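Local coordinates for aminotransferase, class V family protein (Trichomonas vaginalis, PDB 5F8V) that probably catalyses the amino transfer that interconverts O-phospho-L-serine and 2-oxoglutarate with 3-phosphooxypyruvate and L-glutamate, using pyridoxal 5'-phosphate, on the route to serine, at residues Q52-E57 against I257-E262; R58-L63 against F69-V74; C154-E157 against I162-Q165; R221-F226 against T230-I235; A284-P289 against E298-M303. One frame throughout, in Å; residues are numbered along the deposited sequence.

Contact 1: residues Q52-E57 against I257-E262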
# COMPACT_ATOMS: atom_id res chain seq x y z
N GLN A 52 12.40 4.22 -10.03
CA GLN A 52 12.55 3.53 -8.75
C GLN A 52 14.00 3.36 -8.37
O GLN A 52 14.35 3.50 -7.20
CB GLN A 52 11.86 2.17 -8.78
CG GLN A 52 11.87 1.51 -7.41
CD GLN A 52 10.93 0.33 -7.32
OE1 GLN A 52 9.79 0.40 -7.78
NE2 GLN A 52 11.38 -0.75 -6.69
N LYS A 53 14.84 3.05 -9.35
CA LYS A 53 16.29 3.01 -9.17
C LYS A 53 16.77 4.36 -8.64
O LYS A 53 17.44 4.42 -7.62
CB LYS A 53 16.98 2.68 -10.51
CG LYS A 53 18.48 2.48 -10.45
CD LYS A 53 19.02 2.19 -11.85
CE LYS A 53 20.50 2.54 -12.00
NZ LYS A 53 20.88 2.73 -13.43
N GLU A 54 16.39 5.43 -9.34
CA GLU A 54 16.74 6.79 -8.95
C GLU A 54 16.26 7.13 -7.52
O GLU A 54 17.03 7.65 -6.71
CB GLU A 54 16.18 7.80 -9.96
CG GLU A 54 16.56 9.25 -9.70
CD GLU A 54 15.83 10.20 -10.62
OE1 GLU A 54 15.05 11.04 -10.12
OE2 GLU A 54 16.02 10.10 -11.85
N ALA A 55 15.00 6.81 -7.23
CA ALA A 55 14.42 7.06 -5.89
C ALA A 55 15.22 6.36 -4.78
O ALA A 55 15.46 6.94 -3.72
CB ALA A 55 12.97 6.63 -5.86
N THR A 56 15.64 5.13 -5.05
CA THR A 56 16.42 4.35 -4.10
C THR A 56 17.80 4.98 -3.84
O THR A 56 18.22 5.17 -2.68
CB THR A 56 16.60 2.89 -4.58
OG1 THR A 56 15.31 2.31 -4.87
CG2 THR A 56 17.31 2.04 -3.54
N GLU A 57 18.48 5.31 -4.93
CA GLU A 57 19.78 5.97 -4.89
C GLU A 57 19.70 7.33 -4.19
O GLU A 57 20.56 7.66 -3.37
CB GLU A 57 20.35 6.14 -6.32
CG GLU A 57 20.94 4.87 -6.92
CD GLU A 57 21.12 4.91 -8.43
OE1 GLU A 57 21.02 6.00 -9.05
OE2 GLU A 57 21.35 3.85 -9.03
N ILE A 257 9.71 14.51 -3.02
CA ILE A 257 10.05 15.03 -1.70
C ILE A 257 11.55 14.87 -1.41
O ILE A 257 12.15 15.79 -0.87
CB ILE A 257 9.20 14.40 -0.57
CG1 ILE A 257 7.73 14.80 -0.73
CG2 ILE A 257 9.71 14.88 0.80
CD1 ILE A 257 6.77 13.96 0.09
N PHE A 258 12.16 13.75 -1.78
CA PHE A 258 13.61 13.58 -1.59
C PHE A 258 14.39 14.71 -2.29
O PHE A 258 15.29 15.32 -1.70
CB PHE A 258 14.12 12.21 -2.08
CG PHE A 258 13.49 11.01 -1.38
CD1 PHE A 258 12.88 11.11 -0.12
CD2 PHE A 258 13.53 9.77 -1.99
CE1 PHE A 258 12.31 9.98 0.48
CE2 PHE A 258 12.97 8.65 -1.40
CZ PHE A 258 12.35 8.76 -0.16
N LYS A 259 14.02 14.99 -3.53
CA LYS A 259 14.62 16.10 -4.29
C LYS A 259 14.40 17.41 -3.54
O LYS A 259 15.33 18.19 -3.35
CB LYS A 259 14.00 16.21 -5.69
CG LYS A 259 14.23 15.03 -6.61
CD LYS A 259 13.27 15.10 -7.80
CE LYS A 259 13.40 13.90 -8.71
NZ LYS A 259 12.30 13.82 -9.71
N TRP A 260 13.17 17.66 -3.10
CA TRP A 260 12.87 18.87 -2.35
C TRP A 260 13.75 19.02 -1.10
O TRP A 260 14.23 20.11 -0.83
CB TRP A 260 11.39 18.96 -2.00
CG TRP A 260 11.04 20.11 -1.13
CD1 TRP A 260 10.74 21.39 -1.52
CD2 TRP A 260 10.94 20.09 0.29
NE1 TRP A 260 10.47 22.16 -0.42
CE2 TRP A 260 10.58 21.39 0.70
CE3 TRP A 260 11.13 19.10 1.26
CZ2 TRP A 260 10.40 21.72 2.04
CZ3 TRP A 260 10.95 19.44 2.60
CH2 TRP A 260 10.59 20.73 2.98
N ILE A 261 13.98 17.93 -0.37
CA ILE A 261 14.86 17.95 0.80
C ILE A 261 16.30 18.30 0.40
O ILE A 261 16.96 19.07 1.09
CB ILE A 261 14.86 16.60 1.55
CG1 ILE A 261 13.49 16.33 2.18
CG2 ILE A 261 15.93 16.59 2.65
CD1 ILE A 261 13.31 14.93 2.72
N GLU A 262 16.77 17.73 -0.71
CA GLU A 262 18.12 18.06 -1.21
C GLU A 262 18.23 19.53 -1.57
O GLU A 262 19.24 20.18 -1.25
CB GLU A 262 18.51 17.17 -2.39
CG GLU A 262 18.75 15.73 -2.00
CD GLU A 262 19.17 14.86 -3.17
OE1 GLU A 262 18.50 14.88 -4.22
OE2 GLU A 262 20.16 14.11 -3.02
O HOH W 1 12.79 11.56 -11.46
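Helix 46-63 and helix 248-263 lie on the same side of strand 69-75, at one end of the mixed sheet of the aminotransferase class-V fold, and meet here through Glu54 and Ala55 on one helix and Phe258 and Lys259 on the other. The helices stand well apart here: the nearest alpha carbons, CA of Ala55 and CA of Phe258, are 7.9 Å apart, and no direct hydrogen bond crosses. On the buried side, CE2 of the Phe258 ring comes within 3.8 Å of Ala55 O, obliquely to the ring. Phe258 also packs on Phe73 of the strand and on Leu62, which places its ring between helices and sheet. On the outer side two long side chains bridge the gap at about a right angle. Glu54 starts with CG anti to its backbone N (chi1 -176°) and Lys259 with CG anti to its carbonyl carbon; both then run extended. Glu54 OE1 touches Lys259 CE at 3.6 Å, while its ion pair to Lys259 NZ is long, 3.9 Å. A water fills in, donating to Glu54 OE1 at 2.7 Å and accepting from Lys259 NZ at 2.9 Å. The stronger charged partner of Glu54 OE1 is Arg58, one turn on, which also forms a salt bridge to Glu262 of helix 248-263; Asn255 donates to OE1 too. Several donors thus gather on one carboxylate oxygen, which should favour the charged form of Glu54; the helix pairing probably owes more to Arg58 and the Phe258 ring than to the long ion pair.

Contact 2: residues R58-L63 against F69-V74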
# COMPACT_ATOMS: atom_id res chain seq x y z
N ARG A 58 18.67 8.10 -4.50
CA ARG A 58 18.53 9.44 -3.92
C ARG A 58 18.37 9.34 -2.39
O ARG A 58 18.99 10.11 -1.65
CB ARG A 58 17.36 10.20 -4.55
CG ARG A 58 17.37 11.69 -4.25
CD ARG A 58 16.28 12.45 -4.99
NE ARG A 58 16.27 12.27 -6.44
CZ ARG A 58 17.02 12.92 -7.34
NH1 ARG A 58 17.90 13.85 -6.99
NH2 ARG A 58 16.85 12.64 -8.63
N LEU A 59 17.57 8.39 -1.94
CA LEU A 59 17.41 8.16 -0.51
C LEU A 59 18.73 7.72 0.11
O LEU A 59 19.05 8.14 1.22
CB LEU A 59 16.34 7.10 -0.25
CG LEU A 59 16.01 6.78 1.21
CD1 LEU A 59 15.53 8.02 1.95
CD2 LEU A 59 14.96 5.67 1.27
N ARG A 60 19.48 6.88 -0.60
CA ARG A 60 20.80 6.47 -0.13
C ARG A 60 21.72 7.66 0.03
O ARG A 60 22.44 7.74 1.03
CB ARG A 60 21.44 5.40 -1.05
CG ARG A 60 22.80 4.92 -0.56
CD ARG A 60 23.41 3.83 -1.43
NE ARG A 60 22.60 2.63 -1.53
CZ ARG A 60 22.43 1.72 -0.58
NH1 ARG A 60 23.01 1.84 0.62
NH2 ARG A 60 21.66 0.66 -0.81
N THR A 61 21.70 8.59 -0.93
CA THR A 61 22.52 9.80 -0.89
C THR A 61 22.12 10.69 0.29
O THR A 61 22.96 11.05 1.10
CB THR A 61 22.46 10.59 -2.21
OG1 THR A 61 23.12 9.85 -3.24
CG2 THR A 61 23.13 11.95 -2.09
N LEU A 62 20.83 11.02 0.37
CA LEU A 62 20.29 11.84 1.46
C LEU A 62 20.73 11.37 2.83
O LEU A 62 21.19 12.16 3.64
CB LEU A 62 18.75 11.83 1.44
CG LEU A 62 18.01 12.85 0.60
CD1 LEU A 62 16.52 12.55 0.71
CD2 LEU A 62 18.32 14.27 1.06
N LEU A 63 20.58 10.08 3.08
CA LEU A 63 20.92 9.49 4.38
C LEU A 63 22.36 9.00 4.52
O LEU A 63 22.79 8.70 5.63
CB LEU A 63 20.00 8.31 4.68
CG LEU A 63 18.64 8.60 5.30
CD1 LEU A 63 17.75 7.38 5.13
CD2 LEU A 63 18.78 8.97 6.77
N PHE A 69 23.76 -2.09 3.72
CA PHE A 69 22.32 -2.02 3.92
C PHE A 69 21.57 -2.06 2.60
O PHE A 69 21.94 -1.37 1.67
CB PHE A 69 21.95 -0.74 4.67
CG PHE A 69 22.39 -0.74 6.10
CD1 PHE A 69 21.49 -1.02 7.12
CD2 PHE A 69 23.71 -0.48 6.42
CE1 PHE A 69 21.89 -1.01 8.45
CE2 PHE A 69 24.13 -0.48 7.75
CZ PHE A 69 23.22 -0.75 8.76
N ASN A 70 20.52 -2.87 2.54
CA ASN A 70 19.52 -2.81 1.47
C ASN A 70 18.46 -1.75 1.78
O ASN A 70 18.17 -1.49 2.95
CB ASN A 70 18.79 -4.15 1.30
CG ASN A 70 19.73 -5.29 0.97
OD1 ASN A 70 20.38 -5.29 -0.07
ND2 ASN A 70 19.81 -6.28 1.85
N ILE A 71 17.89 -1.15 0.73
CA ILE A 71 16.81 -0.17 0.86
C ILE A 71 15.58 -0.74 0.16
O ILE A 71 15.66 -1.11 -1.02
CB ILE A 71 17.19 1.20 0.27
CG1 ILE A 71 18.43 1.77 0.97
CG2 ILE A 71 16.02 2.19 0.40
CD1 ILE A 71 19.00 3.03 0.35
N LEU A 72 14.46 -0.82 0.88
CA LEU A 72 13.21 -1.32 0.30
C LEU A 72 12.13 -0.25 0.31
O LEU A 72 12.03 0.53 1.24
CB LEU A 72 12.69 -2.53 1.09
CG LEU A 72 13.62 -3.72 1.33
CD1 LEU A 72 12.84 -4.83 2.01
CD2 LEU A 72 14.24 -4.23 0.04
N PHE A 73 11.35 -0.22 -0.76
CA PHE A 73 10.05 0.44 -0.79
C PHE A 73 9.05 -0.70 -0.83
O PHE A 73 9.12 -1.55 -1.72
CB PHE A 73 9.88 1.29 -2.05
CG PHE A 73 10.79 2.48 -2.10
CD1 PHE A 73 10.50 3.62 -1.36
CD2 PHE A 73 11.94 2.46 -2.89
CE1 PHE A 73 11.34 4.73 -1.41
CE2 PHE A 73 12.78 3.57 -2.93
CZ PHE A 73 12.48 4.70 -2.19
N VAL A 74 8.12 -0.72 0.13
CA VAL A 74 7.11 -1.78 0.21
C VAL A 74 5.69 -1.24 0.35
O VAL A 74 5.48 -0.12 0.81
CB VAL A 74 7.41 -2.76 1.37
CG1 VAL A 74 8.63 -3.60 1.02
CG2 VAL A 74 7.62 -2.03 2.70
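Leu59 and Arg60, near the end of helix 46-63, pack on Ile71 of strand 69-75, the element that follows after a short loop; within this chain the strand forms an edge of the large mixed sheet. The short helix and strand segments run at 125°, their axes 10.1 Å apart at closest approach. The apolar part centres on Ile71, whose two branches serve different partners. CG2 meets Leu59 CD2 at 3.7 Å, and the same leucine methyl reaches on toward Phe73 CZ, more loosely at 4.4 Å. CD1 lies against Arg60 CB and also under the guanidinium of that arginine, 3.7 Å from its plane and over its centre, so a methyl backs one face of a charged group. The polar part uses the edge of the same guanidinium. The Arg60 chain bends at chi3 (-60°), folding back over Ile71 to bring its nitrogens to main-chain oxygens: NH1 donates to Val65 O in the connecting loop, its stronger partner, and NH2 to the strand. Arg60 thereby ties helix, loop and strand together. The bond from Arg60 NH2 to Phe69 O is 3.2 Å long, with the oxygen nearly in the guanidinium plane.

Contact 3: residues C154-E157 against I162-Q165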
# COMPACT_ATOMS: atom_id res chain seq x y z
N CYS A 154 10.98 2.84 19.34
CA CYS A 154 10.43 3.91 18.52
C CYS A 154 11.23 5.19 18.75
O CYS A 154 11.28 5.72 19.87
CB CYS A 154 8.97 4.15 18.89
SG CYS A 154 8.17 5.34 17.82
N ASP A 155 11.87 5.66 17.70
CA ASP A 155 12.74 6.83 17.83
C ASP A 155 11.96 8.10 18.16
O ASP A 155 12.47 8.95 18.88
CB ASP A 155 13.57 7.03 16.55
CG ASP A 155 14.84 7.81 16.81
OD1 ASP A 155 15.59 7.45 17.73
OD2 ASP A 155 15.09 8.78 16.08
N ASN A 156 10.73 8.21 17.66
CA ASN A 156 9.87 9.36 17.96
C ASN A 156 8.42 8.95 18.22
O ASN A 156 7.72 8.52 17.30
CB ASN A 156 9.94 10.40 16.83
CG ASN A 156 9.12 11.64 17.14
OD1 ASN A 156 9.48 12.44 18.00
ND2 ASN A 156 7.98 11.76 16.47
N GLU A 157 7.98 9.05 19.47
CA GLU A 157 6.59 8.70 19.81
C GLU A 157 5.69 9.90 19.54
O GLU A 157 5.81 10.94 20.18
CB GLU A 157 6.48 8.19 21.25
CG GLU A 157 7.01 6.78 21.43
CD GLU A 157 6.09 5.68 20.91
OE1 GLU A 157 4.98 5.98 20.44
OE2 GLU A 157 6.47 4.48 20.99
N ILE A 162 7.81 12.13 22.75
CA ILE A 162 9.09 11.66 23.33
C ILE A 162 10.01 11.19 22.20
O ILE A 162 9.66 10.26 21.48
CB ILE A 162 8.85 10.52 24.35
CG1 ILE A 162 7.96 11.04 25.49
CG2 ILE A 162 10.18 10.01 24.92
CD1 ILE A 162 7.66 10.04 26.59
N GLU A 163 11.17 11.82 22.05
CA GLU A 163 12.12 11.54 20.98
C GLU A 163 13.50 11.30 21.55
O GLU A 163 13.93 11.99 22.48
CB GLU A 163 12.20 12.70 19.98
CG GLU A 163 12.97 12.40 18.69
CD GLU A 163 12.87 13.51 17.65
OE1 GLU A 163 12.92 14.71 18.02
OE2 GLU A 163 12.74 13.21 16.45
N PHE A 164 14.21 10.32 20.99
CA PHE A 164 15.58 10.03 21.38
C PHE A 164 16.49 11.00 20.67
O PHE A 164 16.32 11.22 19.47
CB PHE A 164 15.97 8.61 20.97
CG PHE A 164 15.39 7.55 21.84
CD1 PHE A 164 16.19 6.88 22.77
CD2 PHE A 164 14.05 7.20 21.73
CE1 PHE A 164 15.65 5.89 23.58
CE2 PHE A 164 13.51 6.21 22.53
CZ PHE A 164 14.32 5.54 23.45
N GLN A 165 17.46 11.55 21.39
CA GLN A 165 18.47 12.42 20.76
C GLN A 165 19.57 11.61 20.06
O GLN A 165 20.13 12.07 19.06
CB GLN A 165 19.07 13.38 21.79
CG GLN A 165 18.02 14.31 22.40
CD GLN A 165 18.62 15.49 23.15
OE1 GLN A 165 19.64 15.36 23.82
NE2 GLN A 165 17.97 16.65 23.05
O HOH W 2 10.30 7.42 21.93
O HOH W 3 17.94 8.88 18.00
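The short, weakly bonded strands 156-157 and 162-163 form an antiparallel beta hairpin, in which Glu157 N donates to Ile162 O (2.9 Å) while the return bond from Ile162 N to Glu157 O is weak; just beyond the strands, Phe164 N continues the pairing by donating to Asp155 O (3.1 Å). Between these bonds Asn156 and Glu163 form a non-hydrogen-bonded pair, where Glu163 CA also sends a CH contact to Asp155 O. Their side chains share one face: the Asn156 amide oxygen OD1 lies 3.4 Å from Glu163 CB, with the amide and carboxylate planes well turned against each other. The polar ends look elsewhere, Asn156 OD1 to Ser301 and Glu163 OE2 to Arg302. Phe164, its CG anti to the carbonyl carbon (chi1 -76°), sets ring atom CE2 3.5 Å from Cys154 O. Phe164 CB lies 3.5 Å from Asp155 OD1, and the ring and the Asp155 carboxylate are nearly parallel, 16° apart. One water joins Cys154 O to Ile162 O. Asp155 OD2 and Glu163 OE2 come within 5.0 Å, yet Arg185 pairs with the first, Arg302 with the second, and Asn181 donates to both. These partners probably stabilise both carboxylates as anions in a buried place.

Contact 4: residues R221-F226 against T230-I235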
# COMPACT_ATOMS: atom_id res chain seq x y z
N ARG A 221 19.58 -14.49 8.45
CA ARG A 221 18.80 -15.24 9.44
C ARG A 221 17.62 -15.95 8.77
O ARG A 221 17.08 -15.44 7.79
CB ARG A 221 18.29 -14.31 10.55
CG ARG A 221 19.40 -13.60 11.31
CD ARG A 221 18.85 -12.65 12.35
NE ARG A 221 19.93 -12.06 13.13
CZ ARG A 221 19.79 -11.45 14.30
NH1 ARG A 221 18.58 -11.32 14.87
NH2 ARG A 221 20.85 -10.96 14.92
N PRO A 222 17.22 -17.12 9.30
CA PRO A 222 16.10 -17.84 8.68
C PRO A 222 14.77 -17.18 9.04
O PRO A 222 14.57 -16.78 10.18
CB PRO A 222 16.20 -19.23 9.31
CG PRO A 222 16.80 -18.99 10.65
CD PRO A 222 17.75 -17.84 10.47
N VAL A 223 13.88 -17.05 8.05
CA VAL A 223 12.52 -16.54 8.26
C VAL A 223 11.65 -17.55 9.02
O VAL A 223 11.79 -18.76 8.83
CB VAL A 223 11.85 -16.16 6.92
CG1 VAL A 223 11.55 -17.39 6.06
CG2 VAL A 223 10.58 -15.34 7.14
N LYS A 224 10.76 -17.06 9.89
CA LYS A 224 9.88 -17.93 10.67
C LYS A 224 8.78 -18.50 9.76
O LYS A 224 8.37 -17.83 8.82
CB LYS A 224 9.22 -17.17 11.83
CG LYS A 224 10.15 -16.84 12.98
CD LYS A 224 10.35 -18.03 13.90
CE LYS A 224 11.32 -17.71 15.01
NZ LYS A 224 11.72 -18.93 15.75
N PRO A 225 8.26 -19.72 10.08
CA PRO A 225 7.16 -20.29 9.28
C PRO A 225 5.92 -19.38 9.20
O PRO A 225 5.68 -18.57 10.10
CB PRO A 225 6.81 -21.58 10.03
CG PRO A 225 7.99 -21.88 10.89
CD PRO A 225 8.56 -20.55 11.26
N PHE A 226 5.15 -19.54 8.13
CA PHE A 226 3.90 -18.81 7.88
C PHE A 226 4.09 -17.33 7.56
O PHE A 226 3.13 -16.56 7.63
CB PHE A 226 2.88 -19.00 9.02
CG PHE A 226 2.76 -20.43 9.48
CD1 PHE A 226 2.08 -21.37 8.70
CD2 PHE A 226 3.33 -20.84 10.67
CE1 PHE A 226 1.98 -22.68 9.12
CE2 PHE A 226 3.23 -22.17 11.10
CZ PHE A 226 2.55 -23.09 10.32
N THR A 230 5.36 -11.97 0.28
CA THR A 230 5.70 -10.55 0.01
C THR A 230 6.27 -9.82 1.23
O THR A 230 6.91 -8.77 1.09
CB THR A 230 4.51 -9.71 -0.53
OG1 THR A 230 3.38 -9.84 0.34
CG2 THR A 230 4.12 -10.17 -1.94
N MET A 231 6.02 -10.36 2.43
CA MET A 231 6.56 -9.81 3.67
C MET A 231 7.89 -10.43 4.11
O MET A 231 8.42 -10.08 5.17
CB MET A 231 5.52 -9.99 4.80
CG MET A 231 4.21 -9.25 4.56
SD MET A 231 2.94 -9.66 5.77
CE MET A 231 3.72 -9.14 7.29
N ASP A 232 8.43 -11.36 3.31
CA ASP A 232 9.78 -11.87 3.51
C ASP A 232 10.71 -10.90 2.81
O ASP A 232 10.68 -10.79 1.58
CB ASP A 232 9.92 -13.28 2.92
CG ASP A 232 11.27 -13.94 3.22
OD1 ASP A 232 12.26 -13.26 3.58
OD2 ASP A 232 11.35 -15.17 3.07
N TYR A 233 11.51 -10.17 3.59
CA TYR A 233 12.31 -9.09 3.04
C TYR A 233 13.41 -9.58 2.08
O TYR A 233 13.81 -8.83 1.19
CB TYR A 233 12.92 -8.22 4.15
CG TYR A 233 11.93 -7.40 4.98
CD1 TYR A 233 10.91 -6.64 4.38
CD2 TYR A 233 12.04 -7.35 6.37
CE1 TYR A 233 10.03 -5.88 5.14
CE2 TYR A 233 11.16 -6.60 7.14
CZ TYR A 233 10.16 -5.86 6.53
OH TYR A 233 9.31 -5.12 7.33
N ARG A 234 13.88 -10.82 2.26
CA ARG A 234 14.78 -11.47 1.30
C ARG A 234 14.17 -11.53 -0.09
O ARG A 234 14.84 -11.22 -1.08
CB ARG A 234 15.11 -12.91 1.73
CG ARG A 234 15.93 -13.00 3.00
CD ARG A 234 15.63 -14.25 3.81
NE ARG A 234 15.97 -14.02 5.21
CZ ARG A 234 15.25 -13.31 6.07
NH1 ARG A 234 14.08 -12.77 5.72
NH2 ARG A 234 15.68 -13.16 7.32
N ILE A 235 12.90 -11.92 -0.16
CA ILE A 235 12.16 -11.97 -1.43
C ILE A 235 12.09 -10.58 -2.07
O ILE A 235 12.26 -10.45 -3.28
CB ILE A 235 10.75 -12.64 -1.27
CG1 ILE A 235 10.85 -14.17 -1.41
CG2 ILE A 235 9.75 -12.17 -2.33
CD1 ILE A 235 11.79 -14.84 -0.44
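Arg234 holds CG anti to its carbonyl carbon (chi1 -67°) and is kinked slightly at chi2 (149°, about 30° short of extended); with a further turn at chi4, this swings the guanidinium across to Arg221 O in the preceding loop. Asp232, with CG anti to its backbone N, turns its carboxylate toward the same group. Arg234 NH2 donates to Arg221 O at 2.7 Å, from above the carbonyl plane and along a bent path (131° at the hydrogen); NE adds a weak bond to that oxygen. On the other side of the guanidinium, NH1 makes a salt bridge of 2.9 Å to Asp232 OD1 and has a further acceptor in Asn88 OD1. Asp232 OD1 is gripped twice, for Arg234 N reaches it from the opposite face of the carboxylate. Val223 completes the contact: its CG1 touches Asp232 OD2 at 3.7 Å, and its CB sits over one guanidinium face, toward the rim. Nearby, Phe226 and Met231 meet the same residues of the second subunit, so this loop leads on to the dimer interface. Asp232 is the N-cap of helix 233-238, its side chain accepting from Arg234 N, and the helix start is tied through Arg234 to the loop after strand 209-215.

Contact 5: residues A284-P289 against E298-M303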
# COMPACT_ATOMS: atom_id res chain seq x y z
N ALA A 284 6.36 28.94 23.38
CA ALA A 284 4.96 29.36 23.46
C ALA A 284 4.17 28.55 24.51
O ALA A 284 3.31 29.10 25.20
CB ALA A 284 4.29 29.29 22.10
N ILE A 285 4.47 27.25 24.63
CA ILE A 285 3.88 26.43 25.68
C ILE A 285 4.38 26.91 27.05
O ILE A 285 3.60 27.40 27.87
CB ILE A 285 4.18 24.92 25.50
CG1 ILE A 285 3.50 24.38 24.24
CG2 ILE A 285 3.74 24.12 26.73
CD1 ILE A 285 4.11 23.09 23.72
N ASP A 286 5.70 26.82 27.27
CA ASP A 286 6.32 27.01 28.59
C ASP A 286 6.11 28.40 29.20
O ASP A 286 5.88 28.52 30.41
CB ASP A 286 7.83 26.72 28.53
CG ASP A 286 8.15 25.23 28.34
OD1 ASP A 286 7.25 24.38 28.45
OD2 ASP A 286 9.32 24.91 28.06
N SER A 287 6.17 29.44 28.36
CA SER A 287 6.05 30.82 28.83
C SER A 287 4.61 31.29 29.09
O SER A 287 4.41 32.42 29.53
CB SER A 287 6.70 31.77 27.82
OG SER A 287 5.93 31.86 26.64
N ASN A 288 3.62 30.44 28.81
CA ASN A 288 2.22 30.79 28.90
C ASN A 288 1.55 29.96 30.00
O ASN A 288 1.56 28.75 29.93
CB ASN A 288 1.55 30.52 27.55
CG ASN A 288 0.14 31.07 27.46
OD1 ASN A 288 -0.58 31.16 28.46
ND2 ASN A 288 -0.28 31.42 26.25
N PRO A 289 0.92 30.62 31.01
CA PRO A 289 0.25 29.86 32.09
C PRO A 289 -0.95 29.00 31.66
O PRO A 289 -1.34 28.09 32.40
CB PRO A 289 -0.22 30.96 33.06
CG PRO A 289 -0.37 32.17 32.20
CD PRO A 289 0.75 32.08 31.20
N GLU A 298 15.40 17.10 27.44
CA GLU A 298 16.25 16.12 26.76
C GLU A 298 15.48 15.06 25.95
O GLU A 298 16.06 14.43 25.06
CB GLU A 298 17.22 15.46 27.76
CG GLU A 298 16.60 14.52 28.78
CD GLU A 298 16.31 15.15 30.14
OE1 GLU A 298 16.33 14.38 31.13
OE2 GLU A 298 16.06 16.39 30.22
N TRP A 299 14.19 14.86 26.25
CA TRP A 299 13.33 13.92 25.51
C TRP A 299 12.23 14.57 24.64
O TRP A 299 11.42 13.86 24.03
CB TRP A 299 12.67 12.96 26.50
CG TRP A 299 13.65 12.18 27.32
CD1 TRP A 299 13.82 12.26 28.68
CD2 TRP A 299 14.59 11.21 26.85
NE1 TRP A 299 14.81 11.40 29.08
CE2 TRP A 299 15.30 10.73 27.98
CE3 TRP A 299 14.90 10.69 25.59
CZ2 TRP A 299 16.31 9.77 27.88
CZ3 TRP A 299 15.90 9.71 25.49
CH2 TRP A 299 16.60 9.27 26.63
N ARG A 300 12.20 15.90 24.55
CA ARG A 300 11.15 16.59 23.79
C ARG A 300 11.30 16.40 22.28
O ARG A 300 12.36 16.67 21.72
CB ARG A 300 11.09 18.07 24.13
CG ARG A 300 10.29 18.36 25.39
CD ARG A 300 10.26 19.85 25.72
NE ARG A 300 9.17 20.17 26.66
CZ ARG A 300 8.94 21.38 27.16
NH1 ARG A 300 9.72 22.41 26.85
NH2 ARG A 300 7.92 21.56 27.99
N SER A 301 10.23 15.94 21.65
CA SER A 301 10.18 15.74 20.21
C SER A 301 10.24 17.07 19.46
O SER A 301 9.64 18.06 19.88
CB SER A 301 8.90 14.99 19.84
OG SER A 301 8.75 14.84 18.44
N ARG A 302 10.99 17.07 18.36
CA ARG A 302 10.99 18.18 17.42
C ARG A 302 9.78 18.11 16.50
O ARG A 302 9.43 19.11 15.89
CB ARG A 302 12.25 18.19 16.55
CG ARG A 302 13.57 18.32 17.31
CD ARG A 302 14.76 17.81 16.49
NE ARG A 302 14.50 16.46 16.00
CZ ARG A 302 14.40 16.08 14.72
NH1 ARG A 302 14.66 16.92 13.72
NH2 ARG A 302 14.08 14.81 14.45
N MET A 303 9.18 16.93 16.36
CA MET A 303 8.16 16.64 15.35
C MET A 303 6.73 16.73 15.88
O MET A 303 5.83 17.13 15.15
CB MET A 303 8.37 15.24 14.77
CG MET A 303 9.71 14.99 14.08
SD MET A 303 9.86 15.80 12.47
CE MET A 303 10.70 17.30 12.97
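Asp286 and Arg300 carry the whole contact with a two-pronged salt bridge, set tightly within an otherwise sparse surface meeting of the end of helix 267-286 and the loop before strand 304-307. The side chains come from opposite directions: Arg300, extended from CG to NE (chi2 179°), points its guanidinium end-on at the carboxylate. NH1 donates to Asp286 OD2 at 2.8 Å, almost straight at 174°, and NH2 to Asp286 OD1 at 2.9 Å, on the syn lone pair. The two planes are nearly coplanar, 26° apart, so each oxygen meets one nitrogen. Arg300 NE donates to Asn293 OD1, and Tyr282 packs against the same arginine; together these fix the rotation of the guanidinium. Between the two segments little else touches, and Asp286 itself is exposed on the solvent side. Because the aspartate sits at the C-terminal end of a helix, the helix dipole probably disfavours its charge, which the arginine offsets. Beyond Arg300 the loop turns inward, Ser301 OG accepting from Met303 N. The arrangement is an end-on bidentate Arg-Asp salt bridge at a helix C terminus, followed along the chain by an ST turn.

Following the chain from the N terminus, helix 46-63 opens contact 1, which closes only at helix 248-263 after 199 intervening residues. Contacts 2, 3 and 4 are nested in that long loop, each closing a short local turn: helix to edge strand, hairpin, and loop to helix start. Contact 5 lies in series after contact 1, and none of the five cross. Contacts 1 and 2 share helix 46-63 and touch, and Leu72 of contact 2 packs on Tyr233 of contact 4, linking the edge strand to the helix near the second subunit. Contacts 3 and 5 also meet, through Trp299 and the hairpin, whereas contacts 4 and 5 lie on opposite sides of the chain's centre.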